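Side-chain contact in ferrous iron uptake transporter protein B (Streptococcus thermophilus, PDB 3TAH), which probably drives the uptake of ferrous iron across the cell membrane with GTP, this chain being its cytosolic G-protein domain together with the attached helical domain: residues Y134-P139 / E254-M259. The protein carries 1 engineered substitution. Sequence-based numbering, arbitrary orientation.
Sequences YHLGVP and ERVCQM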
loop_
_atom_site.group_PDB
_atom_site.type_symbol
_atom_site.label_atom_id
_atom_site.label_comp_id
_atom_site.label_asym_id
_atom_site.label_seq_id
_atom_site.Cartn_x
_atom_site.Cartn_y
_atom_site.Cartn_z
ATOM N N TYR A 134 12.340 6.670 8.178
ATOM C CA TYR A 134 13.447 7.033 7.291
ATOM C C TYR A 134 13.660 5.971 6.207
ATOM O O TYR A 134 13.757 6.282 5.016
ATOM C CB TYR A 134 14.755 7.240 8.076
ATOM C CG TYR A 134 15.888 7.693 7.179
ATOM C CD1 TYR A 134 16.176 9.044 7.033
ATOM C CD2 TYR A 134 16.651 6.777 6.459
ATOM C CE1 TYR A 134 17.207 9.476 6.199
ATOM C CE2 TYR A 134 17.683 7.201 5.608
ATOM C CZ TYR A 134 17.953 8.551 5.493
ATOM O OH TYR A 134 18.960 8.996 4.669
ATOM N N HIS A 135 13.744 4.717 6.628
ATOM C CA HIS A 135 14.069 3.628 5.719
ATOM C C HIS A 135 12.904 3.155 4.856
ATOM O O HIS A 135 13.138 2.648 3.758
ATOM C CB HIS A 135 14.756 2.511 6.493
ATOM C CG HIS A 135 16.135 2.893 6.915
ATOM N ND1 HIS A 135 16.461 3.228 8.212
ATOM C CD2 HIS A 135 17.267 3.046 6.189
ATOM C CE1 HIS A 135 17.745 3.540 8.270
ATOM N NE2 HIS A 135 18.256 3.439 7.058
ATOM N N LEU A 136 11.668 3.330 5.321
ATOM C CA LEU A 136 10.494 3.057 4.465
ATOM C C LEU A 136 10.185 4.176 3.475
ATOM O O LEU A 136 9.463 3.940 2.505
ATOM C CB LEU A 136 9.235 2.787 5.298
ATOM C CG LEU A 136 9.121 1.437 5.982
ATOM C CD1 LEU A 136 7.854 1.403 6.844
ATOM C CD2 LEU A 136 9.119 0.277 4.962
ATOM N N GLY A 137 10.709 5.375 3.725
ATOM C CA GLY A 137 10.452 6.542 2.893
ATOM C C GLY A 137 9.025 7.060 3.021
ATOM O O GLY A 137 8.500 7.656 2.085
ATOM N N VAL A 138 8.397 6.824 4.174
ATOM C CA VAL A 138 7.044 7.309 4.455
ATOM C C VAL A 138 6.958 7.823 5.884
ATOM O O VAL A 138 7.678 7.337 6.758
ATOM C CB VAL A 138 5.963 6.232 4.292
ATOM C CG1 VAL A 138 5.943 5.718 2.845
ATOM C CG2 VAL A 138 6.119 5.089 5.316
ATOM N N PRO A 139 6.071 8.798 6.129
ATOM C CA PRO A 139 5.837 9.196 7.515
ATOM C C PRO A 139 5.289 8.024 8.327
ATOM O O PRO A 139 4.500 7.227 7.808
ATOM C CB PRO A 139 4.774 10.303 7.402
ATOM C CG PRO A 139 4.789 10.741 5.979
ATOM C CD PRO A 139 5.308 9.613 5.170
ATOM N N GLU A 254 12.817 -6.952 5.634
ATOM C CA GLU A 254 13.800 -7.371 6.639
ATOM C C GLU A 254 14.943 -6.369 6.800
ATOM O O GLU A 254 15.340 -6.071 7.949
ATOM C CB GLU A 254 14.343 -8.774 6.328
ATOM C CG GLU A 254 13.289 -9.862 6.466
ATOM C CD GLU A 254 13.825 -11.263 6.301
ATOM O OE1 GLU A 254 15.032 -11.512 6.553
ATOM O OE2 GLU A 254 13.011 -12.132 5.930
ATOM N N ARG A 255 15.461 -5.865 5.673
ATOM C CA ARG A 255 16.530 -4.857 5.665
ATOM C C ARG A 255 16.084 -3.593 6.383
ATOM O O ARG A 255 16.786 -3.086 7.257
ATOM C CB ARG A 255 16.971 -4.501 4.235
ATOM C CG ARG A 255 17.785 -5.561 3.496
ATOM C CD ARG A 255 18.464 -4.994 2.229
ATOM N NE ARG A 255 17.542 -4.484 1.198
ATOM C CZ ARG A 255 16.946 -5.192 0.237
ATOM N NH1 ARG A 255 17.121 -6.505 0.121
ATOM N NH2 ARG A 255 16.135 -4.571 -0.632
ATOM N N VAL A 256 14.895 -3.100 6.041
ATOM C CA VAL A 256 14.341 -1.921 6.700
ATOM C C VAL A 256 14.189 -2.143 8.205
ATOM O O VAL A 256 14.635 -1.300 9.004
ATOM C CB VAL A 256 12.974 -1.518 6.097
ATOM C CG1 VAL A 256 12.335 -0.418 6.944
ATOM C CG2 VAL A 256 13.146 -1.080 4.638
ATOM N N CYS A 257 13.581 -3.261 8.599
ATOM C CA CYS A 257 13.343 -3.524 10.024
ATOM C C CYS A 257 14.651 -3.681 10.807
ATOM O O CYS A 257 14.739 -3.221 11.942
ATOM C CB CYS A 257 12.411 -4.718 10.235
ATOM S SG CYS A 257 10.739 -4.397 9.612
ATOM N N GLN A 258 15.661 -4.301 10.201
ATOM C CA GLN A 258 17.004 -4.348 10.807
ATOM C C GLN A 258 17.615 -2.949 10.973
ATOM O O GLN A 258 18.081 -2.599 12.060
ATOM C CB GLN A 258 17.961 -5.196 9.966
ATOM C CG GLN A 258 19.402 -5.247 10.505
ATOM C CD GLN A 258 20.414 -5.604 9.441
ATOM O OE1 GLN A 258 21.110 -6.602 9.571
ATOM N NE2 GLN A 258 20.501 -4.802 8.383
ATOM N N MET A 259 17.638 -2.165 9.894
ATOM C CA MET A 259 18.166 -0.790 9.936
ATOM C C MET A 259 17.346 0.127 10.860
ATOM O O MET A 259 17.846 1.179 11.276
ATOM C CB MET A 259 18.248 -0.163 8.533
ATOM C CG MET A 259 19.280 -0.804 7.598
ATOM S SD MET A 259 19.437 -0.016 5.968
ATOM C CE MET A 259 17.846 -0.333 5.191
#
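The last helix of the helical domain, 241-259, docks here on the G domain, where V256 and M259, one helical turn apart, meet H135 and L136 at the C-terminal end of helix 129-136. The imidazole of H135 lies flat against M259: CB of M259 stands over its face, 3.8 Å from the ring centroid and only 9° off the normal. The extended chi2 of M259 carries SD past the ring to lie obliquely above its CD2-NE2 edge, 4.2 Å from the centroid, and the bend at chi3 (-66°) brings CE back to within 3.6 Å of CD2 of H135. A flexible, polarisable methionine can thus follow the shape of an aromatic ring at a partly exposed margin. On its opposite face the same ring carries CD2 of Y134, so it is sandwiched, while its ND1 is hydrogen-bonded to the carbonyl oxygen of K131 one turn earlier, which helps fix the rotation of the imidazole.

This pairing joins the P-loop GTPase fold to the FeoB helical domain, and its buried side is formed by apolar side chains. There V256 directs CG1, anti to its backbone N (chi1 172°), into the angle between CB of H135 and CG of L136, 3.8 Å from each. Compact and branched, valine suits the close approach of the two backbones, whose CA atoms at H135 and V256 are 5.6 Å apart. L136 also reaches inward to L97 and to I112 of the central sheet.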